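Local atomic coordinates of polyketide synthase PksL (Bacillus subtilis, PDB entry 5E1V), a protein that contains a dehydratase domain that probably removes water from beta-hydroxyacyl intermediates while a trans-acyltransferase polyketide synthase builds bacillaene. Residues T88-E93 / S101-Y106; A117-T122 / G260-E265; V136-V141 / G160-E165; K246-V251 / N268-L273. One frame throughout, in Å; residues are numbered along the deposited sequence.

How the interactions relate
From the N terminus, interaction 1 comes first and closes a short hairpin loop between strands 84-94 and 104-112; it touches none of the other three. The chain then reaches 117-122, where interaction 2 opens; it ties the loop after strand 104-112 to the start of strand 262-273, 138 residues further on. Within that long loop falls the whole of interaction 3, which joins 136-141 to 160-165. Interaction 4 pairs 246-251 with 268-273, in the hairpin of strands 248-256 and 262-273, and crosses interaction 2, since their segments alternate and both use strand 262-273. Centres of interactions 1 and 3 lie about 37 Å apart, on opposite sides of the chain's centre.

Interaction 1 of 4, residues T88-E93 / S101-Y106; sequences TAKGIE and SEEKLY
The beta hairpin of strands 84-94 and 104-112 brings Gly91 opposite Lys104 as an antiparallel hydrogen-bonded pair, in the N-terminal half of the dehydratase, whose sequence is of the HotDog clan. Evidence for the register is a reciprocal pair of bonds: Gly91 N reaches Lys104 O at 2.8 Å, and Lys104 N returns to Gly91 O at 2.9 Å. Next along, Tyr106 N meets Ala89 O at 3.0 Å, approaching almost in line with the carbonyl. Toward the turn, Ser101 N closes on Glu93 O at 2.8 Å. The short strand axes make an angle of 135°, so the ladder is strongly twisted. The other edge of 88-93 is bonded to strand 70-81.

On one face Lys90 and Glu103 run across each other at a slant. The Glu103 chain is extended, with CG anti to the backbone N (chi1 -178°), which carries its carboxylate across: Lys90 CD lies 3.6 Å from Glu103 OE1. The carboxylate rests against the lysine methylenes and not against the ammonium, for Lys90 NZ stays 5.5 Å from Glu103 OE2, although the opposite charges may still attract weakly. On the other face the Tyr106 ring borders Gly91, which has no side chain to stand in its way, and the ring turns its edge to the backbone: Gly91 N lies in the ring plane, 3.7 Å from Tyr106 CD2.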
loop_
_atom_site.group_PDB
_atom_site.type_symbol
_atom_site.label_atom_id
_atom_site.label_comp_id
_atom_site.label_asym_id
_atom_site.label_seq_id
_atom_site.Cartn_x
_atom_site.Cartn_y
_atom_site.Cartn_z
ATOM N N THR A 88 -10.605 -11.312 -7.670
ATOM C CA THR A 88 -11.555 -10.211 -7.863
ATOM C C THR A 88 -12.164 -9.833 -6.475
ATOM O O THR A 88 -12.380 -10.714 -5.614
ATOM C CB THR A 88 -12.699 -10.712 -8.778
ATOM O OG1 THR A 88 -13.312 -11.779 -8.039
ATOM C CG2 THR A 88 -12.205 -11.272 -10.067
ATOM N N ALA A 89 -12.346 -8.536 -6.200
ATOM C CA ALA A 89 -12.907 -8.183 -4.938
ATOM C C ALA A 89 -14.131 -7.312 -5.249
ATOM O O ALA A 89 -14.025 -6.268 -5.832
ATOM C CB ALA A 89 -11.947 -7.441 -4.093
ATOM N N LYS A 90 -15.274 -7.816 -4.885
ATOM C CA LYS A 90 -16.508 -7.105 -5.168
ATOM C C LYS A 90 -17.283 -6.996 -3.854
ATOM O O LYS A 90 -17.323 -7.928 -3.062
ATOM C CB LYS A 90 -17.299 -7.855 -6.237
ATOM C CG LYS A 90 -17.274 -9.337 -6.068
ATOM C CD LYS A 90 -17.988 -10.048 -7.227
ATOM C CE LYS A 90 -17.094 -10.264 -8.418
ATOM N NZ LYS A 90 -16.801 -11.710 -8.549
ATOM N N GLY A 91 -17.904 -5.850 -3.639
ATOM C CA GLY A 91 -18.534 -5.600 -2.416
ATOM C C GLY A 91 -19.969 -5.044 -2.523
ATOM O O GLY A 91 -20.364 -4.405 -3.491
ATOM N N ILE A 92 -20.693 -5.312 -1.481
ATOM C CA ILE A 92 -22.055 -4.805 -1.276
ATOM C C ILE A 92 -22.132 -3.978 0.003
ATOM O O ILE A 92 -21.729 -4.441 1.050
ATOM C CB ILE A 92 -22.995 -6.027 -1.085
ATOM C CG1 ILE A 92 -22.884 -6.942 -2.312
ATOM C CG2 ILE A 92 -24.403 -5.533 -0.806
ATOM C CD1 ILE A 92 -23.540 -8.326 -2.234
ATOM N N GLU A 93 -22.714 -2.796 -0.069
ATOM C CA GLU A 93 -22.896 -1.972 1.095
ATOM C C GLU A 93 -24.191 -2.256 1.886
ATOM O O GLU A 93 -25.268 -2.204 1.333
ATOM C CB GLU A 93 -22.869 -0.505 0.681
ATOM C CG GLU A 93 -22.985 0.422 1.910
ATOM C CD GLU A 93 -23.808 1.672 1.692
ATOM O OE1 GLU A 93 -25.036 1.559 1.570
ATOM O OE2 GLU A 93 -23.252 2.785 1.733
ATOM N N SER A 101 -27.089 -2.624 -0.812
ATOM C CA SER A 101 -27.011 -1.934 -2.140
ATOM C C SER A 101 -26.473 -2.860 -3.300
ATOM O O SER A 101 -26.212 -4.027 -3.040
ATOM C CB SER A 101 -26.167 -0.657 -2.012
ATOM O OG SER A 101 -26.691 0.426 -2.778
ATOM N N GLU A 102 -26.319 -2.383 -4.550
ATOM C CA GLU A 102 -25.907 -3.320 -5.677
ATOM C C GLU A 102 -24.360 -3.632 -5.707
ATOM O O GLU A 102 -23.572 -2.827 -5.341
ATOM C CB GLU A 102 -26.451 -2.921 -7.059
ATOM C CG GLU A 102 -25.599 -1.954 -7.890
ATOM C CD GLU A 102 -25.744 -0.487 -7.483
ATOM O OE1 GLU A 102 -26.878 -0.049 -7.197
ATOM O OE2 GLU A 102 -24.722 0.241 -7.468
ATOM N N GLU A 103 -23.980 -4.827 -6.124
ATOM C CA GLU A 103 -22.577 -5.266 -6.014
ATOM C C GLU A 103 -21.634 -4.462 -6.903
ATOM O O GLU A 103 -21.908 -4.293 -8.075
ATOM C CB GLU A 103 -22.542 -6.739 -6.299
ATOM C CG GLU A 103 -21.199 -7.393 -6.195
ATOM C CD GLU A 103 -21.312 -8.844 -6.527
ATOM O OE1 GLU A 103 -21.160 -9.662 -5.598
ATOM O OE2 GLU A 103 -21.607 -9.141 -7.710
ATOM N N LYS A 104 -20.525 -3.958 -6.341
ATOM C CA LYS A 104 -19.560 -3.109 -7.033
ATOM C C LYS A 104 -18.177 -3.753 -7.058
ATOM O O LYS A 104 -17.736 -4.372 -6.035
ATOM C CB LYS A 104 -19.388 -1.776 -6.313
ATOM C CG LYS A 104 -20.601 -0.892 -6.326
ATOM C CD LYS A 104 -20.269 0.433 -5.634
ATOM C CE LYS A 104 -21.537 1.226 -5.322
ATOM N NZ LYS A 104 -21.193 2.686 -5.207
ATOM N N LEU A 105 -17.553 -3.652 -8.239
ATOM C CA LEU A 105 -16.150 -4.056 -8.417
ATOM C C LEU A 105 -15.162 -3.031 -7.843
ATOM O O LEU A 105 -15.107 -1.807 -8.176
ATOM C CB LEU A 105 -15.830 -4.384 -9.886
ATOM C CG LEU A 105 -14.415 -4.940 -10.117
ATOM C CD1 LEU A 105 -14.230 -6.343 -9.607
ATOM C CD2 LEU A 105 -14.009 -4.842 -11.575
ATOM N N TYR A 106 -14.354 -3.523 -6.895
ATOM C CA TYR A 106 -13.317 -2.691 -6.351
ATOM C C TYR A 106 -11.911 -2.934 -6.883
ATOM O O TYR A 106 -11.148 -1.961 -7.017
ATOM C CB TYR A 106 -13.361 -2.840 -4.799
ATOM C CG TYR A 106 -14.605 -2.187 -4.201
ATOM C CD1 TYR A 106 -14.636 -0.802 -3.961
ATOM C CD2 TYR A 106 -15.682 -2.926 -3.808
ATOM C CE1 TYR A 106 -15.746 -0.211 -3.407
ATOM C CE2 TYR A 106 -16.797 -2.340 -3.241
ATOM C CZ TYR A 106 -16.803 -0.988 -3.032
ATOM O OH TYR A 106 -17.884 -0.369 -2.424
#

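Interaction 2 of 4, residues A117-T122 / G260-E265; sequences AIFEET and GEKVAE
Phe119 lies against the backbone and side chain of Lys262, the two side chains slanting past each other. Phe119 CB is 3.3 Å from Lys262 O, and further out Phe119 CD1 meets Lys262 CE at 3.7 Å. The far rim of the ring follows the strand, with Phe119 CE2 coming within 3.4 Å of Val263 O. With its CG anti to the backbone N (chi1 -176°), the extended lysine chain takes CG to CE past one side of the ring, from Phe119 CG to CE1. Next door, Glu121 CB packs on Lys262 CB at 3.8 Å. The backbones join there too: Lys262 N donates to Glu121 O at 3.0 Å, with an N-H...O angle of 162°. One residue on, Thr122 CA makes a C-H...O contact of 3.4 Å with Gly260 O.

These contacts fasten the loop between strand 104-112 and helix 125-130 to the start of strand 262-273, so a connection leaving the N-terminal strands is tied to the last strand of the C-terminal HotDog-family region. A classic beta bulge is built in at this point, Val263 and Ala264 both facing Phe255.

Further out, charges hold the side chains in place. Lys262 NZ forms a salt bridge of 2.7 Å with Glu265 OE1, arriving from above the carboxylate plane, and a second one with Glu254. Glu121 is anchored by Arg236, while Ser224 and Ser226 also touch the Phe119 side chain.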
loop_
_atom_site.group_PDB
_atom_site.type_symbol
_atom_site.label_atom_id
_atom_site.label_comp_id
_atom_site.label_asym_id
_atom_site.label_seq_id
_atom_site.Cartn_x
_atom_site.Cartn_y
_atom_site.Cartn_z
ATOM N N ALA A 117 10.626 -15.531 -4.408
ATOM C CA ALA A 117 11.035 -14.148 -4.377
ATOM C C ALA A 117 12.336 -14.076 -3.636
ATOM O O ALA A 117 12.399 -14.389 -2.442
ATOM C CB ALA A 117 9.974 -13.294 -3.682
ATOM N N ILE A 118 13.390 -13.685 -4.337
ATOM C CA ILE A 118 14.727 -13.504 -3.727
ATOM C C ILE A 118 15.360 -12.202 -4.252
ATOM O O ILE A 118 15.164 -11.825 -5.395
ATOM C CB ILE A 118 15.700 -14.688 -4.024
ATOM C CG1 ILE A 118 15.003 -16.044 -3.852
ATOM C CG2 ILE A 118 16.966 -14.573 -3.162
ATOM C CD1 ILE A 118 15.807 -17.281 -4.253
ATOM N N PHE A 119 16.064 -11.495 -3.377
ATOM C CA PHE A 119 16.684 -10.227 -3.650
ATOM C C PHE A 119 18.104 -10.298 -3.112
ATOM O O PHE A 119 18.322 -10.861 -2.041
ATOM C CB PHE A 119 15.964 -9.121 -2.875
ATOM C CG PHE A 119 14.551 -8.897 -3.313
ATOM C CD1 PHE A 119 14.277 -8.218 -4.461
ATOM C CD2 PHE A 119 13.486 -9.415 -2.564
ATOM C CE1 PHE A 119 12.963 -8.040 -4.877
ATOM C CE2 PHE A 119 12.169 -9.172 -2.945
ATOM C CZ PHE A 119 11.918 -8.505 -4.097
ATOM N N GLU A 120 19.034 -9.728 -3.848
ATOM C CA GLU A 120 20.458 -9.680 -3.475
ATOM C C GLU A 120 20.931 -8.310 -3.031
ATOM O O GLU A 120 21.929 -8.187 -2.294
ATOM C CB GLU A 120 21.301 -10.092 -4.671
ATOM C CG GLU A 120 21.083 -11.514 -5.080
ATOM C CD GLU A 120 21.716 -11.876 -6.414
ATOM O OE1 GLU A 120 22.254 -10.997 -7.142
ATOM O OE2 GLU A 120 21.655 -13.079 -6.722
ATOM N N GLU A 121 20.236 -7.269 -3.474
ATOM C CA GLU A 121 20.611 -5.892 -3.161
ATOM C C GLU A 121 20.767 -5.666 -1.643
ATOM O O GLU A 121 19.887 -6.065 -0.838
ATOM C CB GLU A 121 19.519 -4.959 -3.705
ATOM C CG GLU A 121 19.943 -3.872 -4.682
ATOM C CD GLU A 121 20.388 -2.605 -4.008
ATOM O OE1 GLU A 121 20.725 -2.663 -2.814
ATOM O OE2 GLU A 121 20.407 -1.547 -4.670
ATOM N N THR A 122 21.867 -5.019 -1.216
ATOM C CA THR A 122 21.947 -4.519 0.185
ATOM C C THR A 122 22.373 -3.051 0.200
ATOM O O THR A 122 22.861 -2.524 -0.800
ATOM C CB THR A 122 22.865 -5.354 1.123
ATOM O OG1 THR A 122 24.208 -5.319 0.649
ATOM C CG2 THR A 122 22.423 -6.804 1.231
ATOM N N GLY A 260 19.347 -3.467 6.336
ATOM C CA GLY A 260 19.717 -3.014 4.988
ATOM C C GLY A 260 19.539 -4.001 3.843
ATOM O O GLY A 260 19.866 -3.690 2.677
ATOM N N GLU A 261 18.988 -5.171 4.132
ATOM C CA GLU A 261 18.800 -6.141 3.068
ATOM C C GLU A 261 17.506 -5.841 2.294
ATOM O O GLU A 261 16.510 -5.475 2.903
ATOM C CB GLU A 261 18.764 -7.544 3.604
ATOM C CG GLU A 261 20.020 -7.956 4.372
ATOM C CD GLU A 261 19.754 -9.010 5.417
ATOM O OE1 GLU A 261 18.600 -9.147 5.827
ATOM O OE2 GLU A 261 20.709 -9.684 5.894
ATOM N N LYS A 262 17.550 -5.916 0.972
ATOM C CA LYS A 262 16.293 -5.746 0.160
ATOM C C LYS A 262 15.388 -6.942 0.393
ATOM O O LYS A 262 15.826 -8.095 0.267
ATOM C CB LYS A 262 16.565 -5.582 -1.316
ATOM C CG LYS A 262 15.298 -5.320 -2.136
ATOM C CD LYS A 262 15.609 -4.683 -3.486
ATOM C CE LYS A 262 14.355 -4.502 -4.340
ATOM N NZ LYS A 262 14.759 -3.851 -5.613
ATOM N N VAL A 263 14.141 -6.682 0.795
ATOM C CA VAL A 263 13.147 -7.748 1.042
ATOM C C VAL A 263 11.819 -7.681 0.256
ATOM O O VAL A 263 11.077 -8.632 0.274
ATOM C CB VAL A 263 12.791 -7.852 2.505
ATOM C CG1 VAL A 263 14.058 -8.222 3.239
ATOM C CG2 VAL A 263 12.193 -6.534 3.068
ATOM N N ALA A 264 11.544 -6.561 -0.389
ATOM C CA ALA A 264 10.383 -6.457 -1.194
ATOM C C ALA A 264 10.481 -5.364 -2.247
ATOM O O ALA A 264 11.257 -4.430 -2.195
ATOM C CB ALA A 264 9.092 -6.299 -0.334
ATOM N N GLU A 265 9.618 -5.455 -3.226
ATOM C CA GLU A 265 9.508 -4.367 -4.176
ATOM C C GLU A 265 8.129 -4.271 -4.753
ATOM O O GLU A 265 7.585 -5.264 -5.220
ATOM C CB GLU A 265 10.489 -4.554 -5.341
ATOM C CG GLU A 265 10.464 -3.411 -6.365
ATOM C CD GLU A 265 11.591 -3.566 -7.391
ATOM O OE1 GLU A 265 12.696 -3.064 -7.146
ATOM O OE2 GLU A 265 11.396 -4.239 -8.392
#

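Interaction 3 of 4, residues V136-V141 / G160-E165; sequences VQLDDV and GCIYEE
Val136 O accepts from Ile162 N at 2.6 Å, the shortest polar bond between 136-141 and 160-165, with the donor lying in the carbonyl plane and an N-H...O angle of 167°. The return bond, Val136 N to Ile162 O, measures 2.9 Å, and together they define an antiparallel hydrogen-bonded pair. In a third bond Leu138 N reaches Gly160 O at 2.9 Å. This donor is tilted somewhat from the carbonyl plane and makes an angle of 138° at the oxygen. Between these bonds sits the non-hydrogen-bonded pair of Gln137 and Cys161, whose side chains share one face; there Gln137 OE1 approaches Cys161 CB to 3.9 Å.

Strand 134-137 is an edge strand beside 159-165, within the second HotDog-family region of the chain, and the contact folds the beginning of helix 138-147 over this neighbour. Ile162 carries the apolar contact. Its CG1 lies anti to the carbonyl carbon (chi1 -58°), with CD1 extended beyond it toward Val141. Ile162 CG1 meets Leu138 CD1 at 3.8 Å, and Ile162 CD1 touches Val141 CG2 at 3.7 Å, both leucine and valine crossing the isoleucine at about a right angle. Helix 190-203 packs on this same face: His202 touches Val136, Val141 and Ile162.

The histidine also fixes an acid. Glu164 slants over Val136, with Glu164 OE1 3.3 Å from Val136 CG2, while its other oxygen, OE2, is hydrogen-bonded to His202 NE2.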
loop_
_atom_site.group_PDB
_atom_site.type_symbol
_atom_site.label_atom_id
_atom_site.label_comp_id
_atom_site.label_asym_id
_atom_site.label_seq_id
_atom_site.Cartn_x
_atom_site.Cartn_y
_atom_site.Cartn_z
ATOM N N VAL A 136 13.783 15.604 5.670
ATOM C CA VAL A 136 12.443 16.051 5.918
ATOM C C VAL A 136 11.812 15.106 6.961
ATOM O O VAL A 136 11.756 13.886 6.758
ATOM C CB VAL A 136 11.604 16.114 4.607
ATOM C CG1 VAL A 136 10.209 16.702 4.869
ATOM C CG2 VAL A 136 12.319 16.933 3.547
ATOM N N GLN A 137 11.356 15.651 8.090
ATOM C CA GLN A 137 10.571 14.848 9.028
ATOM C C GLN A 137 9.196 14.504 8.376
ATOM O O GLN A 137 8.576 15.292 7.673
ATOM C CB GLN A 137 10.433 15.527 10.403
ATOM C CG GLN A 137 10.367 14.561 11.602
ATOM C CD GLN A 137 11.688 13.832 11.919
ATOM O OE1 GLN A 137 12.791 14.351 11.677
ATOM N NE2 GLN A 137 11.578 12.617 12.477
ATOM N N LEU A 138 8.747 13.286 8.595
ATOM C CA LEU A 138 7.570 12.813 7.944
ATOM C C LEU A 138 6.299 13.539 8.420
ATOM O O LEU A 138 5.373 13.796 7.629
ATOM C CB LEU A 138 7.478 11.295 8.135
ATOM C CG LEU A 138 6.571 10.597 7.105
ATOM C CD1 LEU A 138 7.223 10.524 5.722
ATOM C CD2 LEU A 138 6.198 9.190 7.526
ATOM N N ASP A 139 6.243 13.948 9.673
ATOM C CA ASP A 139 5.108 14.796 10.069
ATOM C C ASP A 139 4.873 16.001 9.188
ATOM O O ASP A 139 3.722 16.437 8.989
ATOM C CB ASP A 139 5.315 15.315 11.449
ATOM C CG ASP A 139 5.159 14.288 12.443
ATOM O OD1 ASP A 139 4.369 13.346 12.177
ATOM O OD2 ASP A 139 5.798 14.438 13.513
ATOM N N ASP A 140 5.954 16.576 8.680
ATOM C CA ASP A 140 5.822 17.725 7.785
ATOM C C ASP A 140 5.226 17.359 6.446
ATOM O O ASP A 140 4.566 18.173 5.814
ATOM C CB ASP A 140 7.184 18.403 7.589
ATOM C CG ASP A 140 7.734 18.990 8.909
ATOM O OD1 ASP A 140 6.916 19.460 9.736
ATOM O OD2 ASP A 140 8.958 18.963 9.113
ATOM N N VAL A 141 5.438 16.117 6.020
ATOM C CA VAL A 141 4.888 15.646 4.765
ATOM C C VAL A 141 3.405 15.356 5.005
ATOM O O VAL A 141 2.583 15.727 4.193
ATOM C CB VAL A 141 5.644 14.409 4.277
ATOM C CG1 VAL A 141 5.230 14.032 2.858
ATOM C CG2 VAL A 141 7.122 14.721 4.301
ATOM N N GLY A 160 8.824 8.589 11.331
ATOM C CA GLY A 160 10.123 8.643 10.655
ATOM C C GLY A 160 10.353 9.913 9.836
ATOM O O GLY A 160 9.720 10.938 10.069
ATOM N N CYS A 161 11.227 9.798 8.838
ATOM C CA CYS A 161 11.799 10.961 8.138
ATOM C C CYS A 161 12.289 10.530 6.785
ATOM O O CYS A 161 12.441 9.344 6.524
ATOM C CB CYS A 161 12.959 11.551 8.929
ATOM S SG CYS A 161 14.249 10.328 9.118
ATOM N N ILE A 162 12.467 11.509 5.916
ATOM C CA ILE A 162 12.849 11.293 4.557
ATOM C C ILE A 162 14.259 11.887 4.319
ATOM O O ILE A 162 14.443 13.114 4.401
ATOM C CB ILE A 162 11.859 11.963 3.604
ATOM C CG1 ILE A 162 10.398 11.454 3.820
ATOM C CG2 ILE A 162 12.337 11.774 2.163
ATOM C CD1 ILE A 162 9.411 12.154 2.901
ATOM N N TYR A 163 15.189 11.007 3.938
ATOM C CA TYR A 163 16.567 11.359 3.513
ATOM C C TYR A 163 16.611 11.585 2.033
ATOM O O TYR A 163 16.510 10.619 1.268
ATOM C CB TYR A 163 17.530 10.237 3.846
ATOM C CG TYR A 163 17.545 9.927 5.309
ATOM C CD1 TYR A 163 18.215 10.757 6.205
ATOM C CD2 TYR A 163 16.876 8.813 5.818
ATOM C CE1 TYR A 163 18.227 10.486 7.564
ATOM C CE2 TYR A 163 16.895 8.516 7.181
ATOM C CZ TYR A 163 17.561 9.360 8.052
ATOM O OH TYR A 163 17.581 9.080 9.416
ATOM N N GLU A 164 16.749 12.860 1.651
ATOM C CA GLU A 164 16.734 13.316 0.262
ATOM C C GLU A 164 18.148 13.457 -0.343
ATOM O O GLU A 164 19.086 13.932 0.328
ATOM C CB GLU A 164 16.067 14.690 0.157
ATOM C CG GLU A 164 14.676 14.823 0.752
ATOM C CD GLU A 164 14.192 16.261 0.759
ATOM O OE1 GLU A 164 14.852 17.100 1.420
ATOM O OE2 GLU A 164 13.155 16.546 0.111
ATOM N N GLU A 165 18.279 13.088 -1.618
ATOM C CA GLU A 165 19.462 13.441 -2.391
ATOM C C GLU A 165 19.168 13.492 -3.899
ATOM O O GLU A 165 18.071 13.138 -4.333
ATOM C CB GLU A 165 20.617 12.505 -2.070
ATOM C CG GLU A 165 20.346 11.040 -2.347
ATOM C CD GLU A 165 21.611 10.318 -2.738
ATOM O OE1 GLU A 165 22.180 10.662 -3.807
ATOM O OE2 GLU A 165 22.032 9.417 -1.979
#

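Interaction 4 of 4, residues K246-V251 / N268-L273; sequences KELIYV and NFTSKL
Glu247 starts the pairing with Leu273, Glu247 O accepting from Leu273 N at 2.8 Å. Leu248 then turns to the face it shares with Lys272, laying its CD2 3.7 Å from Lys272 CB. Ile249 is bonded in both directions, Ile249 N to Ser271 O and Ser271 N to Ile249 O each measuring 3.0 Å. Its side chain goes to the opposite face, where Ile249 CG1 lies 3.8 Å from Ser271 CB.

At Tyr250 the ring is met over one face by Thr270 CG2, a CH-pi contact 4.2 Å from the centroid and 24° off the normal. The threonine's chi1 of -47° sets OG1 beside the backbone N and CG2 opposite it, and OG1 donates to Asn268 O; Arg243 adds a cation-pi contact to the same tyrosine. Val251 ends the ladder: Val251 N reaches Phe269 O at 3.0 Å, whereas the return bond from Phe269 N is weak. Val251 CG2 lies beside Phe269 CD2 at 3.7 Å.

Ile249 and Val251 both look toward helix 190-203, touching Asn201 and Ala200, as in the hotdog fold, where an antiparallel sheet wraps a central helix, consistent with the HotDog clan of this region.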
loop_
_atom_site.group_PDB
_atom_site.type_symbol
_atom_site.label_atom_id
_atom_site.label_comp_id
_atom_site.label_asym_id
_atom_site.label_seq_id
_atom_site.Cartn_x
_atom_site.Cartn_y
_atom_site.Cartn_z
ATOM N N LYS A 246 0.854 13.248 -17.673
ATOM C CA LYS A 246 -0.420 13.951 -17.526
ATOM C C LYS A 246 -1.113 13.736 -16.157
ATOM O O LYS A 246 -0.668 14.252 -15.125
ATOM C CB LYS A 246 -1.349 13.598 -18.700
ATOM C CG LYS A 246 -0.792 14.024 -20.064
ATOM C CD LYS A 246 -1.888 14.193 -21.110
ATOM C CE LYS A 246 -1.641 15.434 -21.967
ATOM N NZ LYS A 246 -0.324 15.379 -22.659
ATOM N N GLU A 247 -2.158 12.928 -16.204
ATOM C CA GLU A 247 -3.053 12.509 -15.108
ATOM C C GLU A 247 -2.489 11.365 -14.208
ATOM O O GLU A 247 -3.104 11.041 -13.147
ATOM C CB GLU A 247 -4.299 11.953 -15.823
ATOM C CG GLU A 247 -5.647 12.219 -15.209
ATOM C CD GLU A 247 -6.252 13.584 -15.520
ATOM O OE1 GLU A 247 -5.557 14.621 -15.354
ATOM O OE2 GLU A 247 -7.461 13.602 -15.873
ATOM N N LEU A 248 -1.359 10.765 -14.631
ATOM C CA LEU A 248 -0.792 9.553 -13.980
ATOM C C LEU A 248 0.598 9.718 -13.501
ATOM O O LEU A 248 1.438 10.297 -14.219
ATOM C CB LEU A 248 -0.767 8.375 -14.934
ATOM C CG LEU A 248 -2.130 8.066 -15.496
ATOM C CD1 LEU A 248 -2.009 7.111 -16.663
ATOM C CD2 LEU A 248 -3.112 7.518 -14.452
ATOM N N ILE A 249 0.865 9.199 -12.290
ATOM C CA ILE A 249 2.208 9.187 -11.705
ATOM C C ILE A 249 2.570 7.742 -11.470
ATOM O O ILE A 249 1.655 6.906 -11.264
ATOM C CB ILE A 249 2.336 9.993 -10.399
ATOM C CG1 ILE A 249 1.372 9.491 -9.302
ATOM C CG2 ILE A 249 2.055 11.470 -10.672
ATOM C CD1 ILE A 249 1.765 9.890 -7.895
ATOM N N TYR A 250 3.881 7.474 -11.527
ATOM C CA TYR A 250 4.459 6.146 -11.441
ATOM C C TYR A 250 5.651 6.218 -10.547
ATOM O O TYR A 250 6.417 7.182 -10.600
ATOM C CB TYR A 250 4.960 5.654 -12.820
ATOM C CG TYR A 250 3.967 5.685 -13.970
ATOM C CD1 TYR A 250 3.654 6.890 -14.618
ATOM C CD2 TYR A 250 3.391 4.523 -14.461
ATOM C CE1 TYR A 250 2.749 6.917 -15.667
ATOM C CE2 TYR A 250 2.506 4.545 -15.527
ATOM C CZ TYR A 250 2.207 5.761 -16.123
ATOM O OH TYR A 250 1.364 5.796 -17.172
ATOM N N VAL A 251 5.828 5.220 -9.680
ATOM C CA VAL A 251 6.983 5.136 -8.837
ATOM C C VAL A 251 7.256 3.645 -8.587
ATOM O O VAL A 251 6.386 2.825 -8.785
ATOM C CB VAL A 251 6.768 5.770 -7.457
ATOM C CG1 VAL A 251 6.492 7.248 -7.607
ATOM C CG2 VAL A 251 5.561 5.137 -6.760
ATOM N N ASN A 268 6.296 -0.155 -10.380
ATOM C CA ASN A 268 5.326 0.710 -11.103
ATOM C C ASN A 268 3.985 0.855 -10.393
ATOM O O ASN A 268 2.944 0.558 -10.905
ATOM C CB ASN A 268 5.198 0.284 -12.545
ATOM C CG ASN A 268 6.344 0.855 -13.378
ATOM O OD1 ASN A 268 6.571 2.064 -13.348
ATOM N ND2 ASN A 268 7.083 0.007 -14.056
ATOM N N PHE A 269 4.098 1.290 -9.157
ATOM C CA PHE A 269 2.949 1.806 -8.406
ATOM C C PHE A 269 2.467 3.081 -9.127
ATOM O O PHE A 269 3.127 4.139 -9.081
ATOM C CB PHE A 269 3.331 2.052 -6.974
ATOM C CG PHE A 269 2.318 2.807 -6.174
ATOM C CD1 PHE A 269 1.006 2.754 -6.481
ATOM C CD2 PHE A 269 2.707 3.573 -5.093
ATOM C CE1 PHE A 269 0.071 3.461 -5.750
ATOM C CE2 PHE A 269 1.786 4.319 -4.388
ATOM C CZ PHE A 269 0.448 4.249 -4.721
ATOM N N THR A 270 1.315 2.925 -9.774
ATOM C CA THR A 270 0.649 3.963 -10.600
ATOM C C THR A 270 -0.586 4.497 -9.853
ATOM O O THR A 270 -1.502 3.720 -9.444
ATOM C CB THR A 270 0.103 3.404 -11.926
ATOM O OG1 THR A 270 1.098 2.579 -12.588
ATOM C CG2 THR A 270 -0.334 4.558 -12.839
ATOM N N SER A 271 -0.671 5.829 -9.772
ATOM C CA SER A 271 -1.794 6.535 -9.200
ATOM C C SER A 271 -2.336 7.575 -10.192
ATOM O O SER A 271 -1.646 7.977 -11.138
ATOM C CB SER A 271 -1.310 7.260 -7.925
ATOM O OG SER A 271 -0.800 6.334 -6.982
ATOM N N LYS A 272 -3.569 7.998 -9.968
ATOM C CA LYS A 272 -4.292 8.814 -10.954
ATOM C C LYS A 272 -4.892 9.997 -10.274
ATOM O O LYS A 272 -5.405 9.895 -9.163
ATOM C CB LYS A 272 -5.393 8.029 -11.629
ATOM C CG LYS A 272 -6.185 8.799 -12.715
ATOM C CD LYS A 272 -7.275 7.943 -13.345
ATOM C CE LYS A 272 -8.559 7.990 -12.527
ATOM N NZ LYS A 272 -9.495 6.863 -12.851
ATOM N N LEU A 273 -4.781 11.147 -10.930
ATOM C CA LEU A 273 -5.319 12.382 -10.392
ATOM C C LEU A 273 -6.789 12.307 -10.079
ATOM O O LEU A 273 -7.582 11.839 -10.913
ATOM C CB LEU A 273 -5.090 13.488 -11.459
ATOM C CG LEU A 273 -5.325 14.945 -11.166
ATOM C CD1 LEU A 273 -4.308 15.501 -10.193
ATOM C CD2 LEU A 273 -5.189 15.630 -12.520
#